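Local coordinates for putative peptide ABC-transport system periplasmic peptide-binding protein (Campylobacter jejuni, PDB 4OET) that probably captures peptides or other small solutes in the periplasm and hands them to an ABC importer, at residues 342-347 against 380-385; 284-289 against 454-459. All blocks are in the same frame, centred on the assembly; numbering follows the deposited sequence.

Overall arrangement
Both contacts draw on one large mixed sheet, and their centres lie about 12 Å apart. Strand 231-246 runs between strand 379-384 of contact 1 and strand 454-467 of contact 2, pairing antiparallel with each. Helix 342-357 packs on one face of these strands; the loop 284-289 lies on the opposite face. Side chains also meet directly: Leu347 and Leu381 both touch Leu457, and Trp384 touches Phe454. Both segments of contact 1 fall between those of contact 2 in sequence, so the late strand 454-467 returns to complete a sheet that earlier segments began. Both contacts lie away from the magnesium-binding Asn31.

Contact 1: residues 342-347 against 380-385; sequences PLRVSL and FLIGWG. With GOL (glycerol), chain G.
The guanidinium of Arg344 reaches along the strand past Leu381, and its NH1 donates an almost straight hydrogen bond (174°) to O3 of a glycerol, 3.1 Å away. O3 lies at the edge of the guanidinium, near its plane; CA of Ile382 meets the rim in plane too, but at the NH2 end. A bend at chi3 (-83°) turns the whole guanidinium toward the strand backbone, where NH2 comes within 3.0 Å of Leu381 O. NH2 also sits 3.9 Å from CZ of the Phe380 ring, obliquely to it. NE is committed to a salt bridge with Asp341, just before the segment, so the guanidinium has a charged partner at NE as well as the glycerol at NH1.

Nearer the helix the contact is apolar. Arg344 and Leu381 lie side by side, running opposite ways, CG of the arginine 4.1 Å from CD1 of the leucine. Leu381 CG presses on the helix backbone as well, 3.5 Å from Arg344 O. One turn later, Leu347 crosses Leu381 at about a right angle, its CB 3.9 Å from Leu381 CG.

Helix 342-357 is the connection of a beta-alpha-beta crossover between the parallel neighbours 329-338 and 361-367, and here it rests on strand 379-384, another parallel partner of 329-338. The axes of the short segments 342-347 and 380-384 lie at 133°. Ile271 and Leu275 of helix 268-275 also pack on Leu347.

The glycerol, probably from the crystallisation liquor, bridges onward: its O2 gives a weak hydrogen bond to Gly383 O (3.4 Å). Its C1 lies over one face of the Trp384 ring, and its C3 meets the edge of the Phe380 ring near the ring plane.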
loop_
_atom_site.group_PDB
_atom_site.type_symbol
_atom_site.label_atom_id
_atom_site.label_comp_id
_atom_site.label_asym_id
_atom_site.label_seq_id
_atom_site.Cartn_x
_atom_site.Cartn_y
_atom_site.Cartn_z
ATOM N N PRO A 342 -15.576 6.360 3.855
ATOM C CA PRO A 342 -16.473 7.336 3.228
ATOM C C PRO A 342 -16.201 7.538 1.743
ATOM O O PRO A 342 -17.159 7.642 0.970
ATOM C CB PRO A 342 -16.190 8.633 3.999
ATOM C CG PRO A 342 -15.551 8.224 5.273
ATOM C CD PRO A 342 -14.863 6.910 5.024
ATOM N N LEU A 343 -14.932 7.573 1.345
ATOM C CA LEU A 343 -14.607 7.738 -0.070
ATOM C C LEU A 343 -15.071 6.533 -0.896
ATOM O O LEU A 343 -15.597 6.691 -2.002
ATOM C CB LEU A 343 -13.108 7.986 -0.263
ATOM C CG LEU A 343 -12.603 7.963 -1.712
ATOM C CD1 LEU A 343 -13.300 9.028 -2.541
ATOM C CD2 LEU A 343 -11.101 8.179 -1.762
ATOM N N ARG A 344 -14.894 5.329 -0.364
ATOM C CA ARG A 344 -15.310 4.159 -1.124
ATOM C C ARG A 344 -16.829 4.079 -1.199
ATOM O O ARG A 344 -17.379 3.725 -2.244
ATOM C CB ARG A 344 -14.714 2.880 -0.533
ATOM C CG ARG A 344 -13.188 2.831 -0.639
ATOM C CD ARG A 344 -12.661 1.411 -0.615
ATOM N NE ARG A 344 -12.520 0.890 0.740
ATOM C CZ ARG A 344 -11.991 -0.291 1.033
ATOM N NH1 ARG A 344 -11.896 -0.680 2.299
ATOM N NH2 ARG A 344 -11.569 -1.084 0.059
ATOM N N VAL A 345 -17.511 4.471 -0.127
ATOM C CA VAL A 345 -18.972 4.537 -0.157
ATOM C C VAL A 345 -19.427 5.538 -1.219
ATOM O O VAL A 345 -20.327 5.251 -2.011
ATOM C CB VAL A 345 -19.556 4.941 1.211
ATOM C CG1 VAL A 345 -21.052 5.212 1.101
ATOM C CG2 VAL A 345 -19.292 3.861 2.241
ATOM N N SER A 346 -18.753 6.685 -1.265
ATOM C CA SER A 346 -19.059 7.726 -2.240
ATOM C C SER A 346 -18.856 7.226 -3.662
ATOM O O SER A 346 -19.660 7.521 -4.548
ATOM C CB SER A 346 -18.175 8.956 -2.014
ATOM O OG SER A 346 -18.457 9.576 -0.773
ATOM N N LEU A 347 -17.786 6.462 -3.871
ATOM C CA LEU A 347 -17.477 5.945 -5.195
ATOM C C LEU A 347 -18.501 4.899 -5.598
ATOM O O LEU A 347 -18.924 4.843 -6.761
ATOM C CB LEU A 347 -16.062 5.366 -5.229
ATOM C CG LEU A 347 -14.959 6.429 -5.126
ATOM C CD1 LEU A 347 -13.591 5.819 -4.787
ATOM C CD2 LEU A 347 -14.896 7.244 -6.413
ATOM N N PHE A 380 -17.006 -4.876 -5.686
ATOM C CA PHE A 380 -16.502 -4.331 -4.438
ATOM C C PHE A 380 -15.589 -3.150 -4.667
ATOM O O PHE A 380 -14.655 -3.223 -5.464
ATOM C CB PHE A 380 -15.765 -5.418 -3.659
ATOM C CG PHE A 380 -15.192 -4.952 -2.355
ATOM C CD1 PHE A 380 -13.831 -5.063 -2.111
ATOM C CD2 PHE A 380 -16.005 -4.390 -1.378
ATOM C CE1 PHE A 380 -13.286 -4.634 -0.906
ATOM C CE2 PHE A 380 -15.470 -3.954 -0.173
ATOM C CZ PHE A 380 -14.108 -4.079 0.064
ATOM N N LEU A 381 -15.854 -2.068 -3.946
ATOM C CA LEU A 381 -15.010 -0.892 -4.026
ATOM C C LEU A 381 -13.726 -1.150 -3.234
ATOM O O LEU A 381 -13.733 -1.209 -2.002
ATOM C CB LEU A 381 -15.762 0.339 -3.512
ATOM C CG LEU A 381 -15.549 1.599 -4.352
ATOM C CD1 LEU A 381 -14.062 1.921 -4.490
ATOM C CD2 LEU A 381 -16.184 1.446 -5.706
ATOM N N ILE A 382 -12.623 -1.311 -3.954
ATOM C CA ILE A 382 -11.413 -1.826 -3.339
ATOM C C ILE A 382 -10.238 -0.866 -3.533
ATOM O O ILE A 382 -10.253 -0.009 -4.421
ATOM C CB ILE A 382 -11.063 -3.229 -3.904
ATOM C CG1 ILE A 382 -10.166 -3.998 -2.925
ATOM C CG2 ILE A 382 -10.452 -3.120 -5.304
ATOM C CD1 ILE A 382 -9.916 -5.442 -3.305
ATOM N N GLY A 383 -9.242 -0.988 -2.660
ATOM C CA GLY A 383 -8.036 -0.188 -2.749
ATOM C C GLY A 383 -6.790 -1.046 -2.883
ATOM O O GLY A 383 -6.646 -2.061 -2.194
ATOM N N TRP A 384 -5.892 -0.637 -3.773
ATOM C CA TRP A 384 -4.648 -1.354 -3.998
ATOM C C TRP A 384 -3.549 -0.376 -4.376
ATOM O O TRP A 384 -3.804 0.822 -4.539
ATOM C CB TRP A 384 -4.805 -2.400 -5.107
ATOM C CG TRP A 384 -5.524 -3.648 -4.713
ATOM C CD1 TRP A 384 -6.679 -4.132 -5.259
ATOM C CD2 TRP A 384 -5.122 -4.598 -3.718
ATOM N NE1 TRP A 384 -7.024 -5.319 -4.659
ATOM C CE2 TRP A 384 -6.089 -5.626 -3.707
ATOM C CE3 TRP A 384 -4.043 -4.675 -2.828
ATOM C CZ2 TRP A 384 -6.014 -6.717 -2.838
ATOM C CZ3 TRP A 384 -3.964 -5.760 -1.966
ATOM C CH2 TRP A 384 -4.945 -6.771 -1.978
ATOM N N GLY A 385 -2.330 -0.888 -4.520
ATOM C CA GLY A 385 -1.223 -0.074 -4.988
ATOM C C GLY A 385 -0.072 0.020 -4.012
ATOM O O GLY A 385 -0.264 0.286 -2.828
HETATM C C1 GOL G . -7.944 -4.422 0.475
HETATM O O1 GOL G . -7.752 -5.566 1.278
HETATM C C2 GOL G . -8.678 -3.369 1.299
HETATM O O2 GOL G . -8.645 -2.136 0.608
HETATM C C3 GOL G . -10.129 -3.805 1.493
HETATM O O3 GOL G . -10.582 -3.432 2.777
#

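Contact 2: residues 284-289 against 454-459; sequences NHPLER and FIFLAY
Phe456 and Tyr459 both project from the strand into the loop 284-289, but they use their rings differently. Phe456 offers a face: CA of His285 stands over the centre of the ring, 3.8 Å from its centroid, in a CH-pi contact, while CD2 of Phe454 lies against the opposite face, toward its rim. Pro286 crosses the far end of the same ring obliquely, its CD 3.6 Å from Phe456 CZ.

Tyr459 works through its tip: OH donates to His285 O over a short 2.5 Å, in the carbonyl plane and on a lone pair. It accepts in return from Glu288 N, 2.9 Å away and nearly straight (173°), so this buried oxygen is gripped in both roles and the turn of the loop wraps round it. The Glu288 carboxylate stands almost perpendicular to the tyrosine ring (82°), and the extended chain beyond CG carries OE1 back to the start of the loop. There OE1 accepts from Asn284 N at 2.6 Å and from His285 N, the latter from above the carboxylate plane. Arg289 runs alongside Tyr459 in the opposite sense, its guanidinium tilted 36° from the ring, one face toward CD1, its NH2 3.7 Å from Tyr459 CB.

Within the loop His285 ND1 accepts from Leu287 N, and its NE2 hydrogen-bonds Asn293 OD1; helix 434-450 packs on Pro286 through Phe444 and Leu448. Residues three apart on a regular strand would face opposite ways; Phe456 and Tyr459 can share a side because two residues, Leu457 and Ala458, stand opposite the single Arg242 of the adjoining strand, a classic beta bulge.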
loop_
_atom_site.group_PDB
_atom_site.type_symbol
_atom_site.label_atom_id
_atom_site.label_comp_id
_atom_site.label_asym_id
_atom_site.label_seq_id
_atom_site.Cartn_x
_atom_site.Cartn_y
_atom_site.Cartn_z
ATOM N N ASN A 284 -5.889 3.910 -14.776
ATOM C CA ASN A 284 -6.220 2.949 -15.833
ATOM C C ASN A 284 -5.654 1.559 -15.555
ATOM O O ASN A 284 -6.189 0.560 -16.031
ATOM C CB ASN A 284 -5.713 3.440 -17.183
ATOM C CG ASN A 284 -6.373 4.735 -17.610
ATOM O OD1 ASN A 284 -7.543 4.753 -18.000
ATOM N ND2 ASN A 284 -5.624 5.827 -17.535
ATOM N N HIS A 285 -4.577 1.501 -14.778
ATOM C CA HIS A 285 -3.935 0.228 -14.474
ATOM C C HIS A 285 -3.132 0.335 -13.164
ATOM O O HIS A 285 -2.920 1.437 -12.662
ATOM C CB HIS A 285 -3.076 -0.227 -15.671
ATOM C CG HIS A 285 -1.811 0.547 -15.863
ATOM N ND1 HIS A 285 -0.739 0.454 -14.996
ATOM C CD2 HIS A 285 -1.425 1.388 -16.851
ATOM C CE1 HIS A 285 0.240 1.225 -15.432
ATOM N NE2 HIS A 285 -0.149 1.801 -16.558
ATOM N N PRO A 286 -2.709 -0.808 -12.590
ATOM C CA PRO A 286 -2.209 -0.712 -11.209
ATOM C C PRO A 286 -0.727 -0.351 -11.040
ATOM O O PRO A 286 -0.236 -0.407 -9.907
ATOM C CB PRO A 286 -2.459 -2.117 -10.650
ATOM C CG PRO A 286 -2.435 -3.030 -11.860
ATOM C CD PRO A 286 -2.753 -2.202 -13.076
ATOM N N LEU A 287 -0.028 0.020 -12.107
ATOM C CA LEU A 287 1.394 0.356 -11.972
ATOM C C LEU A 287 1.742 1.760 -12.444
ATOM O O LEU A 287 2.825 1.972 -12.987
ATOM C CB LEU A 287 2.267 -0.639 -12.745
ATOM C CG LEU A 287 2.334 -2.114 -12.353
ATOM C CD1 LEU A 287 2.417 -2.260 -10.838
ATOM C CD2 LEU A 287 1.159 -2.854 -12.902
ATOM N N GLU A 288 0.847 2.718 -12.240
ATOM C CA GLU A 288 1.056 4.060 -12.800
ATOM C C GLU A 288 1.988 4.931 -11.947
ATOM O O GLU A 288 2.186 6.112 -12.240
ATOM C CB GLU A 288 -0.290 4.748 -13.013
ATOM C CG GLU A 288 -1.086 4.069 -14.125
ATOM C CD GLU A 288 -2.315 4.833 -14.543
ATOM O OE1 GLU A 288 -3.426 4.385 -14.186
ATOM O OE2 GLU A 288 -2.175 5.867 -15.230
ATOM N N ARG A 289 2.529 4.357 -10.879
ATOM C CA ARG A 289 3.606 5.004 -10.127
ATOM C C ARG A 289 4.900 4.189 -10.218
ATOM O O ARG A 289 5.875 4.483 -9.527
ATOM C CB ARG A 289 3.215 5.193 -8.659
ATOM C CG ARG A 289 1.991 6.064 -8.457
ATOM C CD ARG A 289 2.287 7.499 -8.816
ATOM N NE ARG A 289 1.106 8.345 -8.664
ATOM C CZ ARG A 289 0.399 8.831 -9.678
ATOM N NH1 ARG A 289 0.756 8.559 -10.927
ATOM N NH2 ARG A 289 -0.657 9.598 -9.438
ATOM N N PHE A 454 -11.122 -5.057 -13.287
ATOM C CA PHE A 454 -11.569 -3.900 -12.505
ATOM C C PHE A 454 -12.249 -2.824 -13.351
ATOM O O PHE A 454 -12.258 -2.892 -14.578
ATOM C CB PHE A 454 -10.389 -3.208 -11.808
ATOM C CG PHE A 454 -9.750 -3.997 -10.700
ATOM C CD1 PHE A 454 -10.310 -5.168 -10.225
ATOM C CD2 PHE A 454 -8.574 -3.534 -10.121
ATOM C CE1 PHE A 454 -9.697 -5.884 -9.210
ATOM C CE2 PHE A 454 -7.958 -4.234 -9.101
ATOM C CZ PHE A 454 -8.517 -5.416 -8.641
ATOM N N ILE A 455 -12.814 -1.832 -12.665
ATOM C CA ILE A 455 -12.895 -0.467 -13.177
ATOM C C ILE A 455 -11.902 0.369 -12.374
ATOM O O ILE A 455 -12.157 0.713 -11.214
ATOM C CB ILE A 455 -14.296 0.156 -13.049
ATOM C CG1 ILE A 455 -15.333 -0.683 -13.798
ATOM C CG2 ILE A 455 -14.294 1.581 -13.598
ATOM C CD1 ILE A 455 -16.726 -0.091 -13.785
ATOM N N PHE A 456 -10.746 0.656 -12.955
ATOM C CA PHE A 456 -9.796 1.529 -12.283
ATOM C C PHE A 456 -10.378 2.930 -12.216
ATOM O O PHE A 456 -10.904 3.434 -13.206
ATOM C CB PHE A 456 -8.439 1.502 -12.994
ATOM C CG PHE A 456 -7.683 0.216 -12.777
ATOM C CD1 PHE A 456 -6.775 0.105 -11.730
ATOM C CD2 PHE A 456 -7.900 -0.891 -13.597
ATOM C CE1 PHE A 456 -6.077 -1.084 -11.513
ATOM C CE2 PHE A 456 -7.211 -2.083 -13.383
ATOM C CZ PHE A 456 -6.296 -2.180 -12.345
ATOM N N LEU A 457 -10.318 3.546 -11.042
ATOM C CA LEU A 457 -10.962 4.839 -10.860
ATOM C C LEU A 457 -9.941 5.955 -10.696
ATOM O O LEU A 457 -9.771 6.769 -11.601
ATOM C CB LEU A 457 -11.920 4.806 -9.663
ATOM C CG LEU A 457 -13.074 3.802 -9.804
ATOM C CD1 LEU A 457 -13.849 3.644 -8.500
ATOM C CD2 LEU A 457 -14.006 4.215 -10.944
ATOM N N ALA A 458 -9.273 6.010 -9.550
ATOM C CA ALA A 458 -8.358 7.110 -9.301
ATOM C C ALA A 458 -7.155 6.719 -8.461
ATOM O O ALA A 458 -7.283 5.958 -7.507
ATOM C CB ALA A 458 -9.109 8.267 -8.628
ATOM N N TYR A 459 -5.985 7.249 -8.819
ATOM C CA TYR A 459 -4.829 7.246 -7.916
ATOM C C TYR A 459 -4.968 8.441 -6.980
ATOM O O TYR A 459 -5.350 9.525 -7.414
ATOM C CB TYR A 459 -3.507 7.327 -8.684
ATOM C CG TYR A 459 -3.002 6.007 -9.216
ATOM C CD1 TYR A 459 -1.998 5.308 -8.559
ATOM C CD2 TYR A 459 -3.511 5.476 -10.389
ATOM C CE1 TYR A 459 -1.526 4.103 -9.049
ATOM C CE2 TYR A 459 -3.050 4.271 -10.888
ATOM C CZ TYR A 459 -2.058 3.591 -10.215
ATOM O OH TYR A 459 -1.597 2.397 -10.713
#